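Side-chain contacts in oligogalacturonate lyase (Vibrio parahaemolyticus RIMD 2210633, PDB 3C5M), which probably cleaves short oligogalacturonides derived from pectin, working as a lyase built on a seven-bladed beta-propeller that carries a manganese ion: residues D5-N10 and G54-N59; C42-G47 and T90-F95; L104-L109 and E113-Y118; E123-G128 and R147-L152. All blocks are in the same frame, centred on the assembly; numbering follows the deposited sequence.

Contact 1 (D5-N10 and G54-N59); sequences DVITLN and GDFDGN
Ile7 and Phe56 meet by a CH-pi interaction. The methyl CD1 of Ile7 sits 3.3 Å from the centroid of the Phe56 ring and only 6° off the ring normal, so it stands over the middle of the face. That position follows from the Ile7 torsions: CG1 lies between the backbone N and the carbonyl carbon (chi1 53°), and chi2 near 180° carries CD1 straight outward, crossing the phenylalanine at about a right angle. A second, looser apolar contact joins Leu9 CD2 to Phe56 CZ at 4.0 Å, approaching the ring obliquely. The polar contribution is local to one side: Gly58 N donates to Asp55 O at 2.8 Å, closing the type I turn of Asp55-Gly58 on which Phe56 is presented. The like-charged Asp5 OD2 and Asp57 OD1 lie 5.3 Å apart; Ala2 N bonds Asp5 OD2 and, weakly, Asp57 OD2, which probably eases this proximity, and Gln74 also bonds Asp57 OD2. Tyr63 meets the Phe56 ring edge-to-face, and Pro28 touches both Phe56 and Leu9. The contact therefore joins strand 6-8, which pairs with strand 71-74 at the border of its antiparallel sheet, to the loop between strands 49-54 and 61-66.

Contact 2 (C42-G47 and T90-F95); sequences CFTQDG and TDERAF
Glu92 reaches across to Thr44 and Gln45, its carboxylate lying against the start of their turn. CG stands anti to the carbonyl carbon (chi1 -47°), and the chain runs extended beyond it, delivering both oxygens to the facing loop. OE2 takes the backbone N-H of Gln45 at 2.6 Å from Gln45 N, using the syn lone pair, with 156° at the hydrogen. The same oxygen forms a salt bridge with Lys41, so a backbone amide and an ammonium group both grip it. OE1 is turned to Thr44, which crosses the glutamate at a slant, and lies 3.5 Å from Thr44 CG2. The Gln45 side chain, bent at chi2, crosses Glu92 at about a right angle; its amide plane is 50° from the carboxylate, and NE2 remains 3.7 Å from Glu92 OE2 without bonding it. The turn carries its own brace: Thr44 OG1 donates to Asp46 OD1 at 2.8 Å, from above that carboxylate plane, and Gly47 N bonds Thr44 O at 2.7 Å. The arrangement is a junction between adjacent propeller blades, in which a glutamate from the loop before strand 94-99 accepts the N-H of Gln45, the second residue of the type I turn Thr44-Gly47 leading into strand 49-54.

Contact 3 (L104-L109 and E113-Y118); sequences LMKVDL and EEQVIY
Leu104-Asp108 and Glu114-Tyr118 pair as the two strands of an antiparallel beta hairpin, the outer half of a four-stranded propeller blade. Five backbone hydrogen bonds zip them together, among them Asp108 N to Glu113 O at 2.9 Å near the turn. Between Leu104 and Met105 the register shifts by one, a beta bulge, which leaves Leu104 paired with Tyr118 but Met105 with Val116. Glu114, in a non-hydrogen-bonded pair with Val107, shows how the face bearing Met105 and Val107 is built. Its CB lies 3.7 Å from CE of selenomethionine Met105. CG, set anti to the carbonyl carbon (chi1 -78°), rests 3.5 Å from Val107 CG2 as the two side chains run side by side in the same direction. CD follows the same methyl at 3.9 Å. At the tip, OE1 comes 3.4 Å from Met105 CE and takes a hydrogen bond with Tyr97 OH, while OE2 forms a salt bridge with Lys3. Chi1 and chi2 of Met105 bring SE to 3.8 Å from Val116 CB, and the bend at chi3 turns CE back to Glu114, these two side chains crossing at about a right angle. Leu104 CD1 packs against Ile117 CD1 at 3.3 Å, the side chains crossing at a slant. On the face bearing Leu104, Lys106 and Gln115 project alongside each other, Gln115 NE2 lying 4.2 Å from Lys106 CD.

Contact 4 (E123-G128 and R147-L152); sequences EWKGYG and RDWQPL
Lys125 laid over Trp149 is the direct touch here, and the residues before and after it in segment 123-128 define its setting. Glu123 comes first, its OE2 5.8 Å from Arg147 NE, too far for a salt bridge, though the opposite charges may attract weakly. Trp124 points its CB to the other side of the strand, where its ring takes a cation-pi contact from Arg169. Lys125 then turns toward segment 147-152. Its CG is set anti to the backbone N (chi1 -161°), and bends at chi2 and chi4 fold the chain across the indole. NZ ends 3.6 Å from the centroid of the Trp149 six-membered ring and 8° off its normal, the geometry of a centred cation-pi pair. Farther back, CG of Lys125 stands 4.3 Å from the centroid of the Trp149 five-membered ring, adding a CH-pi contact on the same face. The opposite face is flanked by Pro151 N, 3.9 Å above the plane and toward the rim. Tyr127, the next residue directed across, stays at a distance, CE2 being 5.1 Å from Leu152 CD1; both side chains touch Trp189. At Gly128 the chain turns a corner. This is a cation-pi contact at the surface of an antiparallel propeller blade, joining its edge strand 124-132 to the excursion, including helix 155-163, that links strands 138-145 and 168-174.

How the contacts relate
From the N terminus, contact 1 closes the first long loop, bringing strand 6-8 back to the turn after strand 49-54. Contact 2 opens inside that loop and closes beyond it, so the two cross along the chain, although their nearest atoms remain about 11 Å apart. Contact 2 joins the first blade to the next, whose outer hairpin is contact 3. These two meet directly: Phe95 and Arg93 make probable backbone hydrogen bonds to Val107 and Leu109 between strands 94-99 and 103-108. Contact 4 follows in series in the succeeding blade, about 6 Å from contact 3 at the nearest atoms, and closes the loop holding strand 138-145.

Contact 1 (D5-N10 and G54-N59)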
loop_
_atom_site.group_PDB
_atom_site.type_symbol
_atom_site.label_atom_id
_atom_site.label_comp_id
_atom_site.label_asym_id
_atom_site.label_seq_id
_atom_site.Cartn_x
_atom_site.Cartn_y
_atom_site.Cartn_z
ATOM N N ASP A 5 25.679 -2.472 6.850
ATOM C CA ASP A 5 26.308 -3.451 5.971
ATOM C C ASP A 5 25.814 -3.321 4.539
ATOM O O ASP A 5 24.745 -2.765 4.276
ATOM C CB ASP A 5 26.050 -4.881 6.453
ATOM C CG ASP A 5 26.691 -5.168 7.792
ATOM O OD1 ASP A 5 27.713 -4.521 8.122
ATOM O OD2 ASP A 5 26.180 -6.053 8.508
ATOM N N VAL A 6 26.602 -3.853 3.613
ATOM C CA VAL A 6 26.270 -3.801 2.202
ATOM C C VAL A 6 26.229 -5.196 1.610
ATOM O O VAL A 6 27.009 -6.062 1.999
ATOM C CB VAL A 6 27.307 -2.987 1.440
ATOM C CG1 VAL A 6 26.944 -2.932 -0.030
ATOM C CG2 VAL A 6 27.395 -1.603 2.032
ATOM N N ILE A 7 25.309 -5.420 0.680
ATOM C CA ILE A 7 25.208 -6.721 0.031
ATOM C C ILE A 7 25.137 -6.536 -1.473
ATOM O O ILE A 7 24.388 -5.699 -1.970
ATOM C CB ILE A 7 23.963 -7.512 0.503
ATOM C CG1 ILE A 7 22.706 -6.664 0.338
ATOM C CG2 ILE A 7 24.124 -7.932 1.949
ATOM C CD1 ILE A 7 21.453 -7.386 0.786
ATOM N N THR A 8 25.941 -7.301 -2.195
ATOM C CA THR A 8 25.941 -7.209 -3.644
ATOM C C THR A 8 24.991 -8.263 -4.220
ATOM O O THR A 8 25.125 -9.450 -3.938
ATOM C CB THR A 8 27.361 -7.393 -4.185
ATOM O OG1 THR A 8 28.193 -6.340 -3.673
ATOM C CG2 THR A 8 27.362 -7.339 -5.701
ATOM N N LEU A 9 24.023 -7.817 -5.016
ATOM C CA LEU A 9 23.021 -8.706 -5.601
ATOM C C LEU A 9 23.243 -8.983 -7.077
ATOM O O LEU A 9 23.975 -8.259 -7.750
ATOM C CB LEU A 9 21.621 -8.104 -5.420
ATOM C CG LEU A 9 21.221 -7.694 -4.003
ATOM C CD1 LEU A 9 19.857 -7.040 -4.035
ATOM C CD2 LEU A 9 21.212 -8.915 -3.093
ATOM N N ASN A 10 22.592 -10.036 -7.568
ATOM C CA ASN A 10 22.671 -10.440 -8.976
ATOM C C ASN A 10 21.310 -10.236 -9.621
ATOM O O ASN A 10 20.307 -10.744 -9.121
ATOM C CB ASN A 10 23.058 -11.918 -9.079
ATOM C CG ASN A 10 24.551 -12.133 -8.977
ATOM O OD1 ASN A 10 25.248 -11.412 -8.259
ATOM N ND2 ASN A 10 25.053 -13.132 -9.686
ATOM N N GLY A 54 14.108 -7.640 3.551
ATOM C CA GLY A 54 14.659 -8.971 3.327
ATOM C C GLY A 54 15.226 -9.562 4.602
ATOM O O GLY A 54 15.404 -8.838 5.589
ATOM N N ASP A 55 15.524 -10.861 4.594
ATOM C CA ASP A 55 16.074 -11.524 5.785
ATOM C C ASP A 55 17.578 -11.762 5.756
ATOM O O ASP A 55 18.078 -12.614 6.479
ATOM C CB ASP A 55 15.370 -12.859 6.013
ATOM C CG ASP A 55 13.869 -12.703 6.179
ATOM O OD1 ASP A 55 13.172 -13.711 6.454
ATOM O OD2 ASP A 55 13.385 -11.562 6.031
ATOM N N PHE A 56 18.295 -11.002 4.940
ATOM C CA PHE A 56 19.738 -11.161 4.849
ATOM C C PHE A 56 20.399 -11.231 6.219
ATOM O O PHE A 56 21.319 -12.019 6.435
ATOM C CB PHE A 56 20.352 -10.004 4.061
ATOM C CG PHE A 56 19.868 -9.916 2.654
ATOM C CD1 PHE A 56 20.394 -10.750 1.671
ATOM C CD2 PHE A 56 18.864 -9.023 2.311
ATOM C CE1 PHE A 56 19.927 -10.699 0.364
ATOM C CE2 PHE A 56 18.386 -8.963 1.007
ATOM C CZ PHE A 56 18.923 -9.805 0.031
ATOM N N ASP A 57 19.934 -10.409 7.151
ATOM C CA ASP A 57 20.535 -10.385 8.482
ATOM C C ASP A 57 19.767 -11.193 9.531
ATOM O O ASP A 57 19.748 -10.843 10.714
ATOM C CB ASP A 57 20.709 -8.933 8.935
ATOM C CG ASP A 57 21.564 -8.805 10.180
ATOM O OD1 ASP A 57 22.576 -9.529 10.290
ATOM O OD2 ASP A 57 21.232 -7.966 11.047
ATOM N N GLY A 58 19.141 -12.283 9.091
ATOM C CA GLY A 58 18.405 -13.138 10.005
ATOM C C GLY A 58 17.134 -12.519 10.543
ATOM O O GLY A 58 16.429 -13.125 11.348
ATOM N N ASN A 59 16.838 -11.307 10.098
ATOM C CA ASN A 59 15.639 -10.620 10.541
ATOM C C ASN A 59 15.018 -9.884 9.394
ATOM O O ASN A 59 15.717 -9.403 8.504
ATOM C CB ASN A 59 15.972 -9.622 11.640
ATOM C CG ASN A 59 16.037 -10.266 13.001
ATOM O OD1 ASN A 59 16.756 -9.804 13.885
ATOM N ND2 ASN A 59 15.268 -11.338 13.186
#

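Contact 2 (C42-G47 and T90-F95)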
loop_
_atom_site.group_PDB
_atom_site.type_symbol
_atom_site.label_atom_id
_atom_site.label_comp_id
_atom_site.label_asym_id
_atom_site.label_seq_id
_atom_site.Cartn_x
_atom_site.Cartn_y
_atom_site.Cartn_z
ATOM N N CYS A 42 8.527 3.925 -2.500
ATOM C CA CYS A 42 9.692 3.065 -2.282
ATOM C C CYS A 42 10.781 3.307 -3.325
ATOM O O CYS A 42 11.872 2.743 -3.240
ATOM C CB CYS A 42 9.283 1.590 -2.292
ATOM S SG CYS A 42 8.490 1.017 -3.810
ATOM N N PHE A 43 10.475 4.166 -4.290
ATOM C CA PHE A 43 11.390 4.501 -5.378
ATOM C C PHE A 43 11.766 5.958 -5.306
ATOM O O PHE A 43 10.915 6.787 -4.994
ATOM C CB PHE A 43 10.703 4.277 -6.731
ATOM C CG PHE A 43 10.890 2.913 -7.289
ATOM C CD1 PHE A 43 12.112 2.546 -7.824
ATOM C CD2 PHE A 43 9.855 1.993 -7.277
ATOM C CE1 PHE A 43 12.312 1.280 -8.343
ATOM C CE2 PHE A 43 10.041 0.717 -7.794
ATOM C CZ PHE A 43 11.277 0.362 -8.328
ATOM N N THR A 44 13.021 6.283 -5.593
ATOM C CA THR A 44 13.429 7.691 -5.605
ATOM C C THR A 44 13.060 8.216 -6.987
ATOM O O THR A 44 12.982 7.440 -7.930
ATOM C CB THR A 44 14.924 7.854 -5.408
ATOM O OG1 THR A 44 15.608 6.934 -6.259
ATOM C CG2 THR A 44 15.297 7.602 -3.980
ATOM N N GLN A 45 12.831 9.516 -7.118
ATOM C CA GLN A 45 12.430 10.093 -8.403
ATOM C C GLN A 45 13.267 9.679 -9.590
ATOM O O GLN A 45 12.730 9.436 -10.658
ATOM C CB GLN A 45 12.410 11.618 -8.311
ATOM C CG GLN A 45 11.407 12.148 -7.310
ATOM C CD GLN A 45 10.015 11.559 -7.530
ATOM O OE1 GLN A 45 9.379 11.802 -8.558
ATOM N NE2 GLN A 45 9.543 10.773 -6.561
ATOM N N ASP A 46 14.582 9.614 -9.405
ATOM C CA ASP A 46 15.481 9.227 -10.487
ATOM C C ASP A 46 15.342 7.750 -10.846
ATOM O O ASP A 46 15.824 7.319 -11.882
ATOM C CB ASP A 46 16.939 9.545 -10.112
ATOM C CG ASP A 46 17.331 9.001 -8.748
ATOM O OD1 ASP A 46 17.013 7.825 -8.452
ATOM O OD2 ASP A 46 17.974 9.743 -7.974
ATOM N N GLY A 47 14.677 6.982 -9.988
ATOM C CA GLY A 47 14.493 5.562 -10.233
ATOM C C GLY A 47 15.766 4.748 -10.068
ATOM O O GLY A 47 15.919 3.703 -10.700
ATOM N N THR A 90 9.795 12.735 0.874
ATOM C CA THR A 90 9.685 13.465 -0.377
ATOM C C THR A 90 11.046 13.984 -0.812
ATOM O O THR A 90 11.371 13.962 -2.000
ATOM C CB THR A 90 8.721 14.648 -0.235
ATOM O OG1 THR A 90 7.458 14.172 0.240
ATOM C CG2 THR A 90 8.527 15.355 -1.562
ATOM N N ASP A 91 11.838 14.449 0.157
ATOM C CA ASP A 91 13.184 14.977 -0.102
ATOM C C ASP A 91 14.155 13.835 -0.333
ATOM O O ASP A 91 15.311 14.050 -0.661
ATOM C CB ASP A 91 13.668 15.852 1.077
ATOM C CG ASP A 91 13.759 15.084 2.401
ATOM O OD1 ASP A 91 12.758 14.454 2.812
ATOM O OD2 ASP A 91 14.829 15.130 3.042
ATOM N N GLU A 92 13.670 12.616 -0.144
ATOM C CA GLU A 92 14.471 11.417 -0.352
ATOM C C GLU A 92 15.733 11.378 0.493
ATOM O O GLU A 92 16.720 10.765 0.113
ATOM C CB GLU A 92 14.827 11.276 -1.840
ATOM C CG GLU A 92 13.611 11.483 -2.718
ATOM C CD GLU A 92 13.767 10.971 -4.121
ATOM O OE1 GLU A 92 14.910 10.971 -4.634
ATOM O OE2 GLU A 92 12.730 10.593 -4.717
ATOM N N ARG A 93 15.694 12.013 1.655
ATOM C CA ARG A 93 16.851 12.011 2.524
ATOM C C ARG A 93 16.606 11.117 3.729
ATOM O O ARG A 93 17.445 10.998 4.623
ATOM C CB ARG A 93 17.174 13.433 2.972
ATOM C CG ARG A 93 17.523 14.359 1.815
ATOM C CD ARG A 93 18.180 15.610 2.332
ATOM N NE ARG A 93 19.437 15.279 2.999
ATOM C CZ ARG A 93 20.054 16.066 3.874
ATOM N NH1 ARG A 93 19.527 17.242 4.197
ATOM N NH2 ARG A 93 21.197 15.674 4.422
ATOM N N ALA A 94 15.452 10.470 3.739
ATOM C CA ALA A 94 15.110 9.595 4.838
ATOM C C ALA A 94 13.868 8.761 4.522
ATOM O O ALA A 94 13.140 9.033 3.557
ATOM C CB ALA A 94 14.867 10.438 6.089
ATOM N N PHE A 95 13.640 7.725 5.325
ATOM C CA PHE A 95 12.442 6.900 5.156
ATOM C C PHE A 95 11.869 6.699 6.549
ATOM O O PHE A 95 12.575 6.886 7.535
ATOM C CB PHE A 95 12.758 5.557 4.444
ATOM C CG PHE A 95 13.082 4.411 5.369
ATOM C CD1 PHE A 95 14.352 4.283 5.932
ATOM C CD2 PHE A 95 12.112 3.451 5.674
ATOM C CE1 PHE A 95 14.659 3.218 6.779
ATOM C CE2 PHE A 95 12.406 2.377 6.524
ATOM C CZ PHE A 95 13.686 2.260 7.080
#

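Contact 3 (L104-L109 and E113-Y118)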
loop_
_atom_site.group_PDB
_atom_site.type_symbol
_atom_site.label_atom_id
_atom_site.label_comp_id
_atom_site.label_asym_id
_atom_site.label_seq_id
_atom_site.Cartn_x
_atom_site.Cartn_y
_atom_site.Cartn_z
ATOM N N LEU A 104 7.270 5.231 15.986
ATOM C CA LEU A 104 7.320 5.677 14.602
ATOM C C LEU A 104 8.748 6.152 14.441
ATOM O O LEU A 104 9.166 7.053 15.163
ATOM C CB LEU A 104 6.394 6.865 14.392
ATOM C CG LEU A 104 5.738 6.979 13.013
ATOM C CD1 LEU A 104 5.060 8.339 12.914
ATOM C CD2 LEU A 104 6.758 6.821 11.896
HETATM N N MSE A 105 9.495 5.576 13.503
HETATM C CA MSE A 105 10.900 5.950 13.303
HETATM C C MSE A 105 11.171 6.720 12.034
HETATM O O MSE A 105 10.496 6.545 11.028
HETATM C CB MSE A 105 11.775 4.705 13.255
HETATM C CG MSE A 105 11.497 3.727 14.340
HETATM SE SE MSE A 105 11.886 4.487 16.075
HETATM C CE MSE A 105 13.816 4.876 15.770
ATOM N N LYS A 106 12.189 7.562 12.092
ATOM C CA LYS A 106 12.615 8.342 10.946
ATOM C C LYS A 106 14.091 8.003 10.809
ATOM O O LYS A 106 14.862 8.182 11.757
ATOM C CB LYS A 106 12.463 9.839 11.201
ATOM C CG LYS A 106 12.747 10.651 9.959
ATOM C CD LYS A 106 12.981 12.085 10.298
ATOM C CE LYS A 106 13.270 12.906 9.063
ATOM N NZ LYS A 106 13.721 14.266 9.454
ATOM N N VAL A 107 14.485 7.523 9.638
ATOM C CA VAL A 107 15.869 7.117 9.410
ATOM C C VAL A 107 16.596 7.888 8.307
ATOM O O VAL A 107 16.141 7.926 7.174
ATOM C CB VAL A 107 15.938 5.627 9.015
ATOM C CG1 VAL A 107 17.382 5.182 8.950
ATOM C CG2 VAL A 107 15.120 4.797 9.972
ATOM N N ASP A 108 17.739 8.472 8.634
ATOM C CA ASP A 108 18.521 9.210 7.649
ATOM C C ASP A 108 19.105 8.166 6.685
ATOM O O ASP A 108 19.831 7.266 7.106
ATOM C CB ASP A 108 19.648 9.973 8.354
ATOM C CG ASP A 108 20.374 10.944 7.434
ATOM O OD1 ASP A 108 20.802 10.524 6.339
ATOM O OD2 ASP A 108 20.532 12.130 7.812
ATOM N N LEU A 109 18.784 8.279 5.396
ATOM C CA LEU A 109 19.267 7.319 4.410
ATOM C C LEU A 109 20.760 7.408 4.153
ATOM O O LEU A 109 21.338 6.565 3.456
ATOM C CB LEU A 109 18.531 7.508 3.099
ATOM C CG LEU A 109 17.085 7.075 3.178
ATOM C CD1 LEU A 109 16.378 7.350 1.853
ATOM C CD2 LEU A 109 17.055 5.598 3.527
ATOM N N GLU A 113 21.224 7.159 10.803
ATOM C CA GLU A 113 20.833 7.532 12.154
ATOM C C GLU A 113 19.313 7.412 12.255
ATOM O O GLU A 113 18.605 7.700 11.286
ATOM C CB GLU A 113 21.259 8.976 12.443
ATOM C CG GLU A 113 20.507 9.604 13.611
ATOM C CD GLU A 113 20.634 11.122 13.669
ATOM O OE1 GLU A 113 20.317 11.782 12.658
ATOM O OE2 GLU A 113 21.039 11.655 14.725
ATOM N N GLU A 114 18.816 6.992 13.418
ATOM C CA GLU A 114 17.372 6.848 13.639
ATOM C C GLU A 114 16.829 7.832 14.693
ATOM O O GLU A 114 17.519 8.177 15.651
ATOM C CB GLU A 114 17.037 5.390 14.039
ATOM C CG GLU A 114 17.021 4.399 12.840
ATOM C CD GLU A 114 16.529 2.974 13.174
ATOM O OE1 GLU A 114 15.337 2.781 13.555
ATOM O OE2 GLU A 114 17.346 2.034 13.039
ATOM N N GLN A 115 15.597 8.290 14.493
ATOM C CA GLN A 115 14.938 9.208 15.421
ATOM C C GLN A 115 13.510 8.744 15.690
ATOM O O GLN A 115 12.725 8.573 14.755
ATOM C CB GLN A 115 14.847 10.609 14.834
ATOM C CG GLN A 115 16.157 11.241 14.468
ATOM C CD GLN A 115 15.984 12.624 13.817
ATOM O OE1 GLN A 115 16.939 13.188 13.255
ATOM N NE2 GLN A 115 14.766 13.170 13.891
ATOM N N VAL A 116 13.150 8.547 16.948
ATOM C CA VAL A 116 11.784 8.133 17.228
ATOM C C VAL A 116 10.947 9.416 17.257
ATOM O O VAL A 116 11.112 10.268 18.124
ATOM C CB VAL A 116 11.714 7.348 18.551
ATOM C CG1 VAL A 116 12.784 7.842 19.502
ATOM C CG2 VAL A 116 10.326 7.476 19.156
ATOM N N ILE A 117 10.067 9.563 16.276
ATOM C CA ILE A 117 9.256 10.757 16.165
ATOM C C ILE A 117 7.934 10.682 16.924
ATOM O O ILE A 117 7.290 11.707 17.138
ATOM C CB ILE A 117 8.970 11.072 14.699
ATOM C CG1 ILE A 117 8.243 9.888 14.085
ATOM C CG2 ILE A 117 10.268 11.321 13.943
ATOM C CD1 ILE A 117 7.806 10.114 12.658
ATOM N N TYR A 118 7.514 9.485 17.326
ATOM C CA TYR A 118 6.271 9.349 18.082
ATOM C C TYR A 118 6.134 7.974 18.706
ATOM O O TYR A 118 6.483 6.980 18.089
ATOM C CB TYR A 118 5.060 9.629 17.191
ATOM C CG TYR A 118 3.732 9.226 17.805
ATOM C CD1 TYR A 118 2.970 8.202 17.253
ATOM C CD2 TYR A 118 3.249 9.861 18.948
ATOM C CE1 TYR A 118 1.752 7.811 17.825
ATOM C CE2 TYR A 118 2.033 9.485 19.530
ATOM C CZ TYR A 118 1.288 8.452 18.958
ATOM O OH TYR A 118 0.083 8.069 19.515
#

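Contact 4 (E123-G128 and R147-L152)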
loop_
_atom_site.group_PDB
_atom_site.type_symbol
_atom_site.label_atom_id
_atom_site.label_comp_id
_atom_site.label_asym_id
_atom_site.label_seq_id
_atom_site.Cartn_x
_atom_site.Cartn_y
_atom_site.Cartn_z
ATOM N N GLU A 123 -2.603 3.964 26.482
ATOM C CA GLU A 123 -4.060 3.882 26.400
ATOM C C GLU A 123 -4.561 3.391 25.036
ATOM O O GLU A 123 -5.665 2.850 24.925
ATOM C CB GLU A 123 -4.676 5.260 26.684
ATOM C CG GLU A 123 -4.610 5.711 28.142
ATOM C CD GLU A 123 -5.628 4.997 29.017
ATOM O OE1 GLU A 123 -5.612 5.217 30.249
ATOM O OE2 GLU A 123 -6.446 4.220 28.469
ATOM N N TRP A 124 -3.748 3.585 24.001
ATOM C CA TRP A 124 -4.150 3.192 22.663
ATOM C C TRP A 124 -3.296 2.120 21.997
ATOM O O TRP A 124 -2.252 1.710 22.509
ATOM C CB TRP A 124 -4.226 4.429 21.766
ATOM C CG TRP A 124 -5.081 5.521 22.334
ATOM C CD1 TRP A 124 -4.755 6.366 23.355
ATOM C CD2 TRP A 124 -6.408 5.885 21.925
ATOM N NE1 TRP A 124 -5.793 7.239 23.604
ATOM C CE2 TRP A 124 -6.818 6.965 22.741
ATOM C CE3 TRP A 124 -7.289 5.406 20.948
ATOM C CZ2 TRP A 124 -8.064 7.572 22.613
ATOM C CZ3 TRP A 124 -8.538 6.010 20.816
ATOM C CH2 TRP A 124 -8.914 7.085 21.648
ATOM N N LYS A 125 -3.772 1.659 20.846
ATOM C CA LYS A 125 -3.094 0.624 20.077
ATOM C C LYS A 125 -3.024 1.117 18.641
ATOM O O LYS A 125 -4.025 1.549 18.083
ATOM C CB LYS A 125 -3.898 -0.673 20.151
ATOM C CG LYS A 125 -3.129 -1.930 19.791
ATOM C CD LYS A 125 -2.141 -2.310 20.891
ATOM C CE LYS A 125 -1.328 -3.557 20.517
ATOM N NZ LYS A 125 -2.200 -4.710 20.116
ATOM N N GLY A 126 -1.837 1.070 18.049
ATOM C CA GLY A 126 -1.681 1.530 16.680
ATOM C C GLY A 126 -2.339 0.577 15.701
ATOM O O GLY A 126 -2.216 -0.637 15.842
ATOM N N TYR A 127 -3.028 1.121 14.702
ATOM C CA TYR A 127 -3.720 0.311 13.701
ATOM C C TYR A 127 -3.647 0.929 12.299
ATOM O O TYR A 127 -3.929 2.124 12.100
ATOM C CB TYR A 127 -5.183 0.109 14.122
ATOM C CG TYR A 127 -6.029 -0.598 13.089
ATOM C CD1 TYR A 127 -6.691 0.117 12.086
ATOM C CD2 TYR A 127 -6.148 -1.986 13.094
ATOM C CE1 TYR A 127 -7.448 -0.535 11.115
ATOM C CE2 TYR A 127 -6.901 -2.648 12.124
ATOM C CZ TYR A 127 -7.544 -1.914 11.139
ATOM O OH TYR A 127 -8.259 -2.570 10.162
ATOM N N GLY A 128 -3.276 0.107 11.324
ATOM C CA GLY A 128 -3.148 0.595 9.964
ATOM C C GLY A 128 -1.721 1.032 9.665
ATOM O O GLY A 128 -0.785 0.676 10.387
ATOM N N ARG A 147 -8.493 -1.044 25.467
ATOM C CA ARG A 147 -9.580 -1.791 26.094
ATOM C C ARG A 147 -10.549 -2.382 25.065
ATOM O O ARG A 147 -11.065 -3.485 25.256
ATOM C CB ARG A 147 -10.350 -0.884 27.050
ATOM C CG ARG A 147 -9.480 -0.203 28.094
ATOM C CD ARG A 147 -10.330 0.558 29.107
ATOM N NE ARG A 147 -11.415 1.285 28.452
ATOM C CZ ARG A 147 -12.644 0.805 28.281
ATOM N NH1 ARG A 147 -12.953 -0.407 28.726
ATOM N NH2 ARG A 147 -13.557 1.533 27.650
ATOM N N ASP A 148 -10.787 -1.644 23.982
ATOM C CA ASP A 148 -11.695 -2.081 22.928
ATOM C C ASP A 148 -11.041 -3.012 21.913
ATOM O O ASP A 148 -11.724 -3.587 21.067
ATOM C CB ASP A 148 -12.257 -0.867 22.182
ATOM C CG ASP A 148 -13.165 -0.010 23.048
ATOM O OD1 ASP A 148 -13.028 -0.044 24.294
ATOM O OD2 ASP A 148 -14.007 0.717 22.470
ATOM N N TRP A 149 -9.726 -3.165 21.994
ATOM C CA TRP A 149 -9.007 -4.000 21.045
ATOM C C TRP A 149 -9.278 -5.487 21.214
ATOM O O TRP A 149 -9.389 -5.984 22.330
ATOM C CB TRP A 149 -7.505 -3.746 21.157
ATOM C CG TRP A 149 -6.731 -4.355 20.023
ATOM C CD1 TRP A 149 -6.654 -3.889 18.740
ATOM C CD2 TRP A 149 -5.977 -5.576 20.050
ATOM N NE1 TRP A 149 -5.903 -4.745 17.966
ATOM C CE2 TRP A 149 -5.477 -5.788 18.745
ATOM C CE3 TRP A 149 -5.680 -6.514 21.050
ATOM C CZ2 TRP A 149 -4.693 -6.899 18.416
ATOM C CZ3 TRP A 149 -4.901 -7.618 20.720
ATOM C CH2 TRP A 149 -4.419 -7.800 19.414
ATOM N N GLN A 150 -9.383 -6.191 20.094
ATOM C CA GLN A 150 -9.616 -7.631 20.097
ATOM C C GLN A 150 -8.798 -8.263 18.978
ATOM O O GLN A 150 -8.789 -7.779 17.849
ATOM C CB GLN A 150 -11.094 -7.950 19.873
ATOM C CG GLN A 150 -12.040 -7.416 20.933
ATOM C CD GLN A 150 -13.462 -7.929 20.746
ATOM O OE1 GLN A 150 -14.067 -7.756 19.684
ATOM N NE2 GLN A 150 -14.003 -8.562 21.782
ATOM N N PRO A 151 -8.102 -9.364 19.277
ATOM C CA PRO A 151 -7.283 -10.047 18.274
ATOM C C PRO A 151 -8.128 -10.667 17.165
ATOM O O PRO A 151 -8.860 -11.627 17.396
ATOM C CB PRO A 151 -6.543 -11.094 19.099
ATOM C CG PRO A 151 -7.555 -11.449 20.148
ATOM C CD PRO A 151 -8.076 -10.088 20.560
ATOM N N LEU A 152 -8.030 -10.109 15.965
ATOM C CA LEU A 152 -8.784 -10.606 14.819
ATOM C C LEU A 152 -8.155 -11.895 14.296
ATOM O O LEU A 152 -7.391 -11.875 13.332
ATOM C CB LEU A 152 -8.793 -9.556 13.705
ATOM C CG LEU A 152 -9.340 -8.170 14.049
ATOM C CD1 LEU A 152 -9.058 -7.206 12.909
ATOM C CD2 LEU A 152 -10.823 -8.266 14.321
#